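PA1221 (Pseudomonas aeruginosa, PDB 4DG9) is an ANL-superfamily protein that joins an AMP-binding domain to a carrier domain bearing a phosphopantetheine attachment site, all in one chain. Local coordinates at residues 257-262 against 279-284; 425-430 against 480-485; 455-460 against 554-559. All coordinates share one frame; numbering follows the deposited sequence.

Interaction 1 lies on two neighbouring strands of the five-stranded mixed beta-sheet in the AMP-binding part of the chain and closes before the other two begin. Interactions 2 and 3 interlock along the chain, since their segments alternate: 425-430, 455-460, 480-485, 554-559. Their centres are about 12 Å apart, while interaction 1 lies about 20 Å from interaction 2 and 17 Å from interaction 3. Asn425 ties the three together, its OD1 receiving probable hydrogen bonds from Ser262 OG and Lys458 N. All three touch DG9, which is bonded covalently to Ser555, passes between Thr260 and 425-427 and brings its adenine to Gly284, so the ligand joins the carrier domain to the rest of the chain.

Interaction 1: residues 257-262 against 279-284; sequences AWLTAS and RQLLTG. With DG9 (5'-({[(2R,3R)-3-amino-2-{[2-({N-[(2R)-2-hydroxy-3,3-dimethyl-4-{[oxido(oxo)phosphonio]oxy}butanoyl]-beta-alanyl}amino)ethyl]sulfanyl}-4-methylpentyl]sulfonyl}amino)-5'-deoxyadenosine), chain B.
Trp258 carries CG anti to its own amide nitrogen (chi1 161°), which lays the indole along the sheet against Leu282, Thr283 and Gly284. Thr283 sets OG1 anti to its nitrogen as well (chi1 180°), aiming the hydroxyl at the neighbouring strand. Thr283 CA sits over the six-membered ring of Trp258, a CH-pi contact, and Leu282 CB meets the rim of the indole near its plane, 3.5 Å from Trp258 CE3. Beyond it the ring reaches the backbone of Gly284; glycine suits the place because a CB would press on Trp258 CH2, and because its phi of 145° is hard for other residues. On the other face of the sheet, which Phe264 also covers, the methyls Leu259 CD1 and Leu281 CD1 pack 3.9 Å apart, with the two side chains crossing at about a right angle; small Ala257 fits beside them.

Leu282 links both sides of Trp258: its N donates to Ala257 O at 2.9 Å, and its O accepts from Leu259 N at 2.9 Å. Next in line, Thr283 OG1 donates to Leu259 O (2.7 Å), a threonine hydroxyl serving a strand carbonyl, and Ala261 N donates to Gly284 O at 2.9 Å where helix 261-270 begins. Thr260, Gly284 and Trp258 all touch DG9. This is a beta-alpha-beta unit with paired parallel strands, its ligand site at their C-terminal ends.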
# COMPACT_ATOMS: atom_id res chain seq x y z
N ALA A 257 12.96 3.13 5.70
CA ALA A 257 11.57 3.38 5.35
C ALA A 257 11.16 2.79 4.01
O ALA A 257 12.00 2.57 3.14
CB ALA A 257 11.29 4.88 5.38
N TRP A 258 9.86 2.54 3.85
CA TRP A 258 9.27 2.22 2.55
C TRP A 258 8.33 3.36 2.17
O TRP A 258 7.65 3.91 3.02
CB TRP A 258 8.48 0.92 2.61
CG TRP A 258 7.51 0.80 1.48
CD1 TRP A 258 6.21 1.22 1.46
CD2 TRP A 258 7.77 0.25 0.18
NE1 TRP A 258 5.65 0.96 0.24
CE2 TRP A 258 6.59 0.37 -0.57
CE3 TRP A 258 8.89 -0.33 -0.42
CZ2 TRP A 258 6.49 -0.06 -1.90
CZ3 TRP A 258 8.80 -0.76 -1.74
CH2 TRP A 258 7.60 -0.63 -2.46
N LEU A 259 8.32 3.75 0.91
CA LEU A 259 7.38 4.76 0.44
C LEU A 259 6.90 4.33 -0.92
O LEU A 259 7.72 4.10 -1.80
CB LEU A 259 8.08 6.10 0.29
CG LEU A 259 8.68 6.73 1.53
CD1 LEU A 259 9.47 7.96 1.13
CD2 LEU A 259 7.55 7.09 2.48
N THR A 260 5.59 4.25 -1.13
CA THR A 260 5.08 3.86 -2.44
C THR A 260 5.61 4.88 -3.43
O THR A 260 5.80 6.05 -3.09
CB THR A 260 3.54 3.82 -2.49
OG1 THR A 260 3.12 3.26 -3.74
CG2 THR A 260 2.94 5.23 -2.33
N ALA A 261 5.86 4.43 -4.66
CA ALA A 261 6.59 5.26 -5.61
C ALA A 261 6.07 6.70 -5.69
O ALA A 261 6.85 7.64 -5.59
CB ALA A 261 6.61 4.62 -6.99
N SER A 262 4.76 6.88 -5.82
CA SER A 262 4.23 8.23 -6.03
C SER A 262 4.26 9.12 -4.77
O SER A 262 4.23 10.36 -4.88
CB SER A 262 2.84 8.18 -6.66
OG SER A 262 1.98 7.41 -5.87
N ARG A 279 19.12 6.08 6.34
CA ARG A 279 20.18 5.26 5.75
C ARG A 279 19.62 4.41 4.61
O ARG A 279 20.28 4.20 3.58
CB ARG A 279 20.85 4.35 6.78
CG ARG A 279 21.40 5.06 8.01
CD ARG A 279 22.21 4.12 8.90
NE ARG A 279 21.42 3.03 9.48
CZ ARG A 279 21.46 1.75 9.08
NH1 ARG A 279 22.27 1.40 8.08
NH2 ARG A 279 20.70 0.84 9.67
N GLN A 280 18.41 3.91 4.80
CA GLN A 280 17.83 2.97 3.85
C GLN A 280 16.42 3.36 3.45
O GLN A 280 15.53 3.57 4.30
CB GLN A 280 17.82 1.56 4.44
CG GLN A 280 19.16 1.06 4.87
CD GLN A 280 19.12 -0.37 5.33
OE1 GLN A 280 19.79 -1.23 4.77
NE2 GLN A 280 18.32 -0.64 6.36
N LEU A 281 16.19 3.40 2.15
CA LEU A 281 14.89 3.75 1.63
C LEU A 281 14.51 2.78 0.52
O LEU A 281 15.30 2.53 -0.40
CB LEU A 281 14.88 5.19 1.14
CG LEU A 281 13.69 5.65 0.30
CD1 LEU A 281 12.42 5.45 1.08
CD2 LEU A 281 13.85 7.10 -0.09
N LEU A 282 13.31 2.22 0.62
CA LEU A 282 12.77 1.39 -0.45
C LEU A 282 11.55 2.08 -1.01
O LEU A 282 10.78 2.74 -0.29
CB LEU A 282 12.39 -0.01 0.05
CG LEU A 282 13.45 -0.81 0.80
CD1 LEU A 282 13.40 -0.47 2.28
CD2 LEU A 282 13.26 -2.30 0.62
N THR A 283 11.40 1.95 -2.32
CA THR A 283 10.20 2.41 -2.98
C THR A 283 9.88 1.46 -4.15
O THR A 283 10.66 0.56 -4.47
CB THR A 283 10.33 3.89 -3.43
OG1 THR A 283 9.13 4.30 -4.09
CG2 THR A 283 11.51 4.05 -4.39
N GLY A 284 8.74 1.66 -4.78
CA GLY A 284 8.23 0.63 -5.65
C GLY A 284 6.72 0.63 -5.53
O GLY A 284 6.13 1.61 -5.07
C DG9 B . 2.20 -4.37 -3.25
N DG9 B . 0.98 -4.58 -6.53
S DG9 B . 0.31 -5.12 -5.19
C1 DG9 B . 1.50 -5.45 -4.08
N1 DG9 B . 7.96 -1.43 -10.53
O1 DG9 B . 2.45 -7.09 -10.00
C2 DG9 B . 6.95 -1.55 -11.41
N2 DG9 B . 3.97 -5.89 -2.45
O2 DG9 B . 2.25 -4.86 -11.58
C3 DG9 B . 1.86 -5.50 -7.23
N3 DG9 B . 5.78 -2.12 -11.08
O3 DG9 B . -4.19 8.20 -2.17
C4 DG9 B . 5.58 -2.59 -9.82
C5 DG9 B . 6.60 -2.48 -8.90
C6 DG9 B . 7.81 -1.89 -9.27
N6 DG9 B . 8.84 -1.76 -8.40
N7 DG9 B . 6.14 -3.04 -7.75
C8 DG9 B . 4.88 -3.48 -7.96
N9 DG9 B . 4.54 -3.20 -9.22
CA DG9 B . 3.70 -4.71 -3.34
CB DG9 B . 4.72 -3.61 -3.05
C1' DG9 B . 3.23 -3.52 -9.85
S1P DG9 B . 1.80 -2.68 -3.62
C2' DG9 B . 3.29 -4.85 -10.59
P2A DG9 B . -4.32 9.00 -0.87
C2P DG9 B . 1.99 -1.86 -2.07
O2P DG9 B . -0.72 -4.23 -4.74
C3' DG9 B . 2.99 -5.86 -9.49
C3P DG9 B . 0.69 -1.72 -1.27
O3P DG9 B . -0.26 -6.40 -5.51
C4' DG9 B . 1.95 -5.09 -8.69
O4' DG9 B . 2.28 -3.69 -8.80
O4A DG9 B . -5.60 8.85 -0.06
N4P DG9 B . 0.06 -0.44 -1.53
C5P DG9 B . -0.10 0.51 -0.61
O5P DG9 B . 0.32 0.43 0.53
O6A DG9 B . -3.09 8.63 0.11
C6P DG9 B . -0.85 1.74 -1.06
C7P DG9 B . 0.10 2.93 -1.02
N8P DG9 B . -0.60 4.19 -1.15
C9P DG9 B . -1.12 4.82 -0.10
O9P DG9 B . -1.03 4.39 1.03
CAP DG9 B . -1.84 6.12 -0.36
OAP DG9 B . -1.99 6.32 -1.76
CBP DG9 B . -1.12 7.32 0.25
CCP DG9 B . -1.73 8.61 -0.30
CDP DG9 B . -1.35 7.24 1.75
CEP DG9 B . 0.38 7.28 -0.02
CG1 DG9 B . 5.06 -3.47 -1.57
CG2 DG9 B . 6.00 -3.91 -3.83

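Interaction 2: residues 425-430 against 480-485; sequences NGYRLD and PTWQRP. With DG9 (5'-({[(2R,3R)-3-amino-2-{[2-({N-[(2R)-2-hydroxy-3,3-dimethyl-4-{[oxido(oxo)phosphonio]oxy}butanoyl]-beta-alanyl}amino)ethyl]sulfanyl}-4-methylpentyl]sulfonyl}amino)-5'-deoxyadenosine), chain B.
The Tyr427 ring is covered on both faces: Trp482 CB stands over its centre, 3.5 Å from the Tyr427 centroid, and on the opposite face C6P of DG9 lies above the middle of the ring. Beyond CB, the five-membered ring of Trp482 forms an offset stack with Tyr427, the planes only 7° apart and the centroids 4.5 Å from each other. Trp482 is itself covered on its second face by Pro480 CB and Gln483 CG, while Leu429 CD2 meets its rim near the ring plane, 3.6 Å from Trp482 CZ3. Phe215 adds an edge-to-face contact to the indole.

A chi1 of 47° places Trp482 CG between its backbone nitrogen and carbonyl carbon, folding the indole back over the short 3-10 segment 481-483, so that it lies flat against Tyr427 with Pro480 and Gln483 behind it. Leu429 suits the junction because the same branch, CD2, also touches Gln483 CG at 3.7 Å, the two side chains sliding past each other in opposite directions.

The polar work is done toward the ligand. Asn425 O accepts from DG9 N8P at 2.8 Å, and Gly426 O accepts from DG9 N4P at 2.8 Å in a nearly straight bond (167°). Glycine fits a turn with positive phi that passes so near the ligand arm. Arg428 bends at chi3 and lays a face of its guanidinium against DG9 O3P, while NH1 forms a salt bridge with Glu313.

No hydrogen bond joins the two segments, so dispersion and ring stacking carry the contact, whereas the amides of the ligand arm are read by backbone carbonyls and the aromatic wall supplies a flat apolar surface.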
# COMPACT_ATOMS: atom_id res chain seq x y z
N ASN A 425 -1.50 4.92 -7.31
CA ASN A 425 -0.69 5.32 -6.17
C ASN A 425 -0.39 4.17 -5.20
O ASN A 425 -0.40 4.35 -3.97
CB ASN A 425 -1.33 6.51 -5.47
CG ASN A 425 -1.52 7.71 -6.41
OD1 ASN A 425 -0.60 8.08 -7.14
ND2 ASN A 425 -2.73 8.27 -6.43
N GLY A 426 -0.10 3.00 -5.76
CA GLY A 426 0.29 1.83 -4.97
C GLY A 426 -0.87 0.88 -4.72
O GLY A 426 -0.66 -0.23 -4.24
N TYR A 427 -2.08 1.31 -5.03
CA TYR A 427 -3.27 0.49 -4.83
C TYR A 427 -3.52 -0.33 -6.10
O TYR A 427 -3.41 0.20 -7.21
CB TYR A 427 -4.50 1.37 -4.54
CG TYR A 427 -4.56 2.01 -3.16
CD1 TYR A 427 -4.80 1.24 -2.03
CD2 TYR A 427 -4.41 3.38 -3.00
CE1 TYR A 427 -4.87 1.82 -0.77
CE2 TYR A 427 -4.49 3.98 -1.74
CZ TYR A 427 -4.72 3.19 -0.64
OH TYR A 427 -4.80 3.76 0.62
N ARG A 428 -3.87 -1.61 -5.93
CA ARG A 428 -4.17 -2.49 -7.08
C ARG A 428 -5.66 -2.53 -7.50
O ARG A 428 -6.52 -2.91 -6.72
CB ARG A 428 -3.66 -3.91 -6.82
CG ARG A 428 -3.51 -4.73 -8.10
CD ARG A 428 -2.63 -5.94 -7.89
NE ARG A 428 -3.19 -6.84 -6.89
CZ ARG A 428 -2.67 -8.02 -6.58
NH1 ARG A 428 -1.57 -8.44 -7.20
NH2 ARG A 428 -3.24 -8.77 -5.66
N LEU A 429 -5.93 -2.13 -8.74
CA LEU A 429 -7.28 -2.10 -9.28
C LEU A 429 -7.41 -2.93 -10.54
O LEU A 429 -6.56 -2.85 -11.42
CB LEU A 429 -7.68 -0.66 -9.65
CG LEU A 429 -7.84 0.48 -8.64
CD1 LEU A 429 -8.48 1.65 -9.34
CD2 LEU A 429 -8.67 0.10 -7.44
N ASP A 430 -8.50 -3.70 -10.66
CA ASP A 430 -8.85 -4.16 -11.99
C ASP A 430 -9.82 -3.16 -12.59
O ASP A 430 -11.02 -3.15 -12.27
CB ASP A 430 -9.47 -5.54 -11.99
CG ASP A 430 -9.72 -6.05 -13.41
OD1 ASP A 430 -10.89 -5.98 -13.89
OD2 ASP A 430 -8.73 -6.47 -14.05
N PRO A 480 -14.81 1.08 -1.82
CA PRO A 480 -13.76 1.46 -0.86
C PRO A 480 -13.09 2.73 -1.38
O PRO A 480 -12.93 2.87 -2.60
CB PRO A 480 -12.78 0.29 -0.91
CG PRO A 480 -13.08 -0.43 -2.19
CD PRO A 480 -14.54 -0.22 -2.46
N THR A 481 -12.70 3.61 -0.45
CA THR A 481 -12.24 4.97 -0.77
C THR A 481 -11.19 5.01 -1.87
O THR A 481 -11.21 5.88 -2.74
CB THR A 481 -11.60 5.64 0.45
OG1 THR A 481 -10.49 4.85 0.89
CG2 THR A 481 -12.60 5.78 1.58
N TRP A 482 -10.27 4.05 -1.82
CA TRP A 482 -9.20 4.01 -2.80
C TRP A 482 -9.67 3.59 -4.19
O TRP A 482 -8.90 3.66 -5.15
CB TRP A 482 -8.03 3.14 -2.30
CG TRP A 482 -8.43 1.82 -1.71
CD1 TRP A 482 -8.76 1.55 -0.41
CD2 TRP A 482 -8.49 0.57 -2.40
NE1 TRP A 482 -9.06 0.21 -0.25
CE2 TRP A 482 -8.90 -0.41 -1.46
CE3 TRP A 482 -8.26 0.18 -3.72
CZ2 TRP A 482 -9.07 -1.74 -1.81
CZ3 TRP A 482 -8.44 -1.15 -4.06
CH2 TRP A 482 -8.83 -2.09 -3.12
N GLN A 483 -10.91 3.14 -4.31
CA GLN A 483 -11.45 2.80 -5.63
C GLN A 483 -12.33 3.87 -6.26
O GLN A 483 -12.82 3.68 -7.35
CB GLN A 483 -12.24 1.48 -5.60
CG GLN A 483 -11.44 0.33 -5.07
CD GLN A 483 -12.07 -1.00 -5.37
OE1 GLN A 483 -13.23 -1.07 -5.82
NE2 GLN A 483 -11.32 -2.08 -5.13
N ARG A 484 -12.57 4.97 -5.54
CA ARG A 484 -13.46 6.02 -6.03
C ARG A 484 -12.72 6.98 -6.94
O ARG A 484 -11.66 7.49 -6.58
CB ARG A 484 -14.05 6.82 -4.88
CG ARG A 484 -14.56 5.96 -3.75
CD ARG A 484 -15.35 6.76 -2.75
NE ARG A 484 -15.90 5.86 -1.75
CZ ARG A 484 -16.01 6.17 -0.46
NH1 ARG A 484 -15.61 7.36 -0.03
NH2 ARG A 484 -16.51 5.29 0.39
N PRO A 485 -13.28 7.25 -8.12
CA PRO A 485 -12.66 8.21 -9.03
C PRO A 485 -12.53 9.60 -8.39
O PRO A 485 -13.37 10.05 -7.61
CB PRO A 485 -13.63 8.24 -10.21
CG PRO A 485 -14.31 6.90 -10.17
CD PRO A 485 -14.46 6.59 -8.72
C DG9 B . 2.20 -4.37 -3.25
N DG9 B . 0.98 -4.58 -6.53
S DG9 B . 0.31 -5.12 -5.19
C1 DG9 B . 1.50 -5.45 -4.08
N1 DG9 B . 7.96 -1.43 -10.53
O1 DG9 B . 2.45 -7.09 -10.00
C2 DG9 B . 6.95 -1.55 -11.41
N2 DG9 B . 3.97 -5.89 -2.45
O2 DG9 B . 2.25 -4.86 -11.58
C3 DG9 B . 1.86 -5.50 -7.23
N3 DG9 B . 5.78 -2.12 -11.08
O3 DG9 B . -4.19 8.20 -2.17
C4 DG9 B . 5.58 -2.59 -9.82
C5 DG9 B . 6.60 -2.48 -8.90
C6 DG9 B . 7.81 -1.89 -9.27
N6 DG9 B . 8.84 -1.76 -8.40
N7 DG9 B . 6.14 -3.04 -7.75
C8 DG9 B . 4.88 -3.48 -7.96
N9 DG9 B . 4.54 -3.20 -9.22
CA DG9 B . 3.70 -4.71 -3.34
CB DG9 B . 4.72 -3.61 -3.05
C1' DG9 B . 3.23 -3.52 -9.85
S1P DG9 B . 1.80 -2.68 -3.62
C2' DG9 B . 3.29 -4.85 -10.59
P2A DG9 B . -4.32 9.00 -0.87
C2P DG9 B . 1.99 -1.86 -2.07
O2P DG9 B . -0.72 -4.23 -4.74
C3' DG9 B . 2.99 -5.86 -9.49
C3P DG9 B . 0.69 -1.72 -1.27
O3P DG9 B . -0.26 -6.40 -5.51
C4' DG9 B . 1.95 -5.09 -8.69
O4' DG9 B . 2.28 -3.69 -8.80
O4A DG9 B . -5.60 8.85 -0.06
N4P DG9 B . 0.06 -0.44 -1.53
C5P DG9 B . -0.10 0.51 -0.61
O5P DG9 B . 0.32 0.43 0.53
O6A DG9 B . -3.09 8.63 0.11
C6P DG9 B . -0.85 1.74 -1.06
C7P DG9 B . 0.10 2.93 -1.02
N8P DG9 B . -0.60 4.19 -1.15
C9P DG9 B . -1.12 4.82 -0.10
O9P DG9 B . -1.03 4.39 1.03
CAP DG9 B . -1.84 6.12 -0.36
OAP DG9 B . -1.99 6.32 -1.76
CBP DG9 B . -1.12 7.32 0.25
CCP DG9 B . -1.73 8.61 -0.30
CDP DG9 B . -1.35 7.24 1.75
CEP DG9 B . 0.38 7.28 -0.02
CG1 DG9 B . 5.06 -3.47 -1.57
CG2 DG9 B . 6.00 -3.91 -3.83

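Interaction 3: residues 455-460 against 554-559; sequences NGVKQL and NSLLAL. With DG9 (5'-({[(2R,3R)-3-amino-2-{[2-({N-[(2R)-2-hydroxy-3,3-dimethyl-4-{[oxido(oxo)phosphonio]oxy}butanoyl]-beta-alanyl}amino)ethyl]sulfanyl}-4-methylpentyl]sulfonyl}amino)-5'-deoxyadenosine), chain B.
The start of the carrier-domain helix 555-567, where Ser555 holds the phosphopantetheine arm, is the element that Val457 and its neighbours meet: Leu556 turns its side chain onto Val457, directly beside the attachment point. Ser555 OG is bonded covalently to P2A of DG9 at 1.6 Å. Immediately before it, Asn554 caps the helix. A chi1 of 61° turns its amide back over the first turn, where OD1 accepts from Leu557 N at 2.9 Å, an almost linear bond (173°). Asparagine suits the place because its side-chain carbonyl can take up a backbone N-H left over in the first turn. Its ND2 lies 2.9 Å from Lys458 O.

The apolar core of the contact is small. Val457 CG2 packs on both CD1 and CB of Leu556, 3.5 Å from CD1, while Val457 CG1 reaches the Asn554 amide, 3.8 Å from ND2. Leu557 uses its two methyls separately, CD1 against the end of Gln459 (3.4 Å to NE2) and CD2 against the Asn455 side chain, the crossing in each case being close to a right angle. Gln459 NE2 donates to Leu537 O, and Lys458, turned away from the helix, forms a salt bridge with Asp286.

Segment 455-460 leads into strand 459-466, the central strand between 444-452 and 487-490, while helix 261-270 lies against both Val457 and Leu556 through Ser262 and Thr266, so the carrier helix begins where that helix and the loop before strand 459-466 come together.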
# COMPACT_ATOMS: atom_id res chain seq x y z
N ASN A 455 1.97 14.99 -12.29
CA ASN A 455 2.75 15.44 -11.12
C ASN A 455 3.49 14.38 -10.29
O ASN A 455 3.59 14.52 -9.07
CB ASN A 455 1.91 16.35 -10.21
CG ASN A 455 1.68 17.74 -10.81
OD1 ASN A 455 2.39 18.16 -11.73
ND2 ASN A 455 0.69 18.46 -10.29
N GLY A 456 4.03 13.35 -10.93
CA GLY A 456 4.63 12.24 -10.20
C GLY A 456 3.60 11.30 -9.58
O GLY A 456 3.94 10.27 -9.01
N VAL A 457 2.32 11.66 -9.75
CA VAL A 457 1.22 11.01 -9.05
C VAL A 457 0.15 10.51 -10.04
O VAL A 457 0.13 10.91 -11.19
CB VAL A 457 0.60 12.01 -8.03
CG1 VAL A 457 -0.81 11.64 -7.68
CG2 VAL A 457 1.45 12.06 -6.78
N LYS A 458 -0.71 9.61 -9.58
CA LYS A 458 -1.77 9.06 -10.41
C LYS A 458 -3.15 9.61 -10.01
O LYS A 458 -3.40 9.91 -8.83
CB LYS A 458 -1.79 7.54 -10.32
CG LYS A 458 -0.50 6.86 -10.72
CD LYS A 458 -0.47 6.55 -12.19
CE LYS A 458 0.35 5.30 -12.46
NZ LYS A 458 1.72 5.45 -11.88
N GLN A 459 -4.03 9.75 -11.01
CA GLN A 459 -5.41 10.17 -10.79
C GLN A 459 -6.36 9.18 -11.46
O GLN A 459 -6.09 8.68 -12.54
CB GLN A 459 -5.65 11.53 -11.42
CG GLN A 459 -4.98 12.70 -10.76
CD GLN A 459 -5.29 13.98 -11.53
OE1 GLN A 459 -5.07 14.04 -12.74
NE2 GLN A 459 -5.85 14.98 -10.84
N LEU A 460 -7.49 8.90 -10.82
CA LEU A 460 -8.48 8.04 -11.43
C LEU A 460 -9.66 8.88 -11.89
O LEU A 460 -10.39 9.47 -11.09
CB LEU A 460 -8.95 6.97 -10.45
CG LEU A 460 -10.14 6.14 -10.92
CD1 LEU A 460 -9.70 5.23 -12.05
CD2 LEU A 460 -10.71 5.35 -9.76
N ASN A 554 -6.80 14.52 -5.16
CA ASN A 554 -6.67 13.34 -4.31
C ASN A 554 -5.77 13.67 -3.11
O ASN A 554 -5.44 14.83 -2.91
CB ASN A 554 -6.16 12.13 -5.12
CG ASN A 554 -4.79 12.36 -5.73
OD1 ASN A 554 -4.00 13.16 -5.23
ND2 ASN A 554 -4.51 11.65 -6.82
N SER A 555 -5.38 12.68 -2.31
CA SER A 555 -4.60 12.93 -1.08
C SER A 555 -3.17 13.48 -1.34
O SER A 555 -2.72 14.41 -0.67
CB SER A 555 -4.56 11.66 -0.24
OG SER A 555 -4.12 10.59 -1.08
N LEU A 556 -2.48 12.98 -2.33
CA LEU A 556 -1.16 13.42 -2.75
C LEU A 556 -1.19 14.86 -3.30
O LEU A 556 -0.40 15.73 -2.88
CB LEU A 556 -0.57 12.44 -3.77
CG LEU A 556 -0.21 11.09 -3.14
CD1 LEU A 556 0.40 10.09 -4.13
CD2 LEU A 556 0.70 11.30 -1.92
N LEU A 557 -2.11 15.12 -4.22
CA LEU A 557 -2.26 16.47 -4.77
C LEU A 557 -2.71 17.46 -3.68
O LEU A 557 -2.30 18.62 -3.69
CB LEU A 557 -3.22 16.49 -5.96
CG LEU A 557 -2.77 15.60 -7.13
CD1 LEU A 557 -3.85 15.42 -8.17
CD2 LEU A 557 -1.49 16.13 -7.78
N ALA A 558 -3.53 16.99 -2.75
CA ALA A 558 -3.93 17.82 -1.62
C ALA A 558 -2.71 18.19 -0.78
O ALA A 558 -2.61 19.31 -0.28
CB ALA A 558 -4.94 17.09 -0.77
N LEU A 559 -1.79 17.24 -0.64
CA LEU A 559 -0.51 17.53 0.00
C LEU A 559 0.22 18.65 -0.71
O LEU A 559 0.54 19.68 -0.11
CB LEU A 559 0.38 16.29 0.02
CG LEU A 559 0.19 15.43 1.26
CD1 LEU A 559 1.33 14.43 1.38
CD2 LEU A 559 0.11 16.32 2.50
C DG9 B . 2.20 -4.37 -3.25
N DG9 B . 0.98 -4.58 -6.53
S DG9 B . 0.31 -5.12 -5.19
C1 DG9 B . 1.50 -5.45 -4.08
N1 DG9 B . 7.96 -1.43 -10.53
O1 DG9 B . 2.45 -7.09 -10.00
C2 DG9 B . 6.95 -1.55 -11.41
N2 DG9 B . 3.97 -5.89 -2.45
O2 DG9 B . 2.25 -4.86 -11.58
C3 DG9 B . 1.86 -5.50 -7.23
N3 DG9 B . 5.78 -2.12 -11.08
O3 DG9 B . -4.19 8.20 -2.17
C4 DG9 B . 5.58 -2.59 -9.82
C5 DG9 B . 6.60 -2.48 -8.90
C6 DG9 B . 7.81 -1.89 -9.27
N6 DG9 B . 8.84 -1.76 -8.40
N7 DG9 B . 6.14 -3.04 -7.75
C8 DG9 B . 4.88 -3.48 -7.96
N9 DG9 B . 4.54 -3.20 -9.22
CA DG9 B . 3.70 -4.71 -3.34
CB DG9 B . 4.72 -3.61 -3.05
C1' DG9 B . 3.23 -3.52 -9.85
S1P DG9 B . 1.80 -2.68 -3.62
C2' DG9 B . 3.29 -4.85 -10.59
P2A DG9 B . -4.32 9.00 -0.87
C2P DG9 B . 1.99 -1.86 -2.07
O2P DG9 B . -0.72 -4.23 -4.74
C3' DG9 B . 2.99 -5.86 -9.49
C3P DG9 B . 0.69 -1.72 -1.27
O3P DG9 B . -0.26 -6.40 -5.51
C4' DG9 B . 1.95 -5.09 -8.69
O4' DG9 B . 2.28 -3.69 -8.80
O4A DG9 B . -5.60 8.85 -0.06
N4P DG9 B . 0.06 -0.44 -1.53
C5P DG9 B . -0.10 0.51 -0.61
O5P DG9 B . 0.32 0.43 0.53
O6A DG9 B . -3.09 8.63 0.11
C6P DG9 B . -0.85 1.74 -1.06
C7P DG9 B . 0.10 2.93 -1.02
N8P DG9 B . -0.60 4.19 -1.15
C9P DG9 B . -1.12 4.82 -0.10
O9P DG9 B . -1.03 4.39 1.03
CAP DG9 B . -1.84 6.12 -0.36
OAP DG9 B . -1.99 6.32 -1.76
CBP DG9 B . -1.12 7.32 0.25
CCP DG9 B . -1.73 8.61 -0.30
CDP DG9 B . -1.35 7.24 1.75
CEP DG9 B . 0.38 7.28 -0.02
CG1 DG9 B . 5.06 -3.47 -1.57
CG2 DG9 B . 6.00 -3.91 -3.83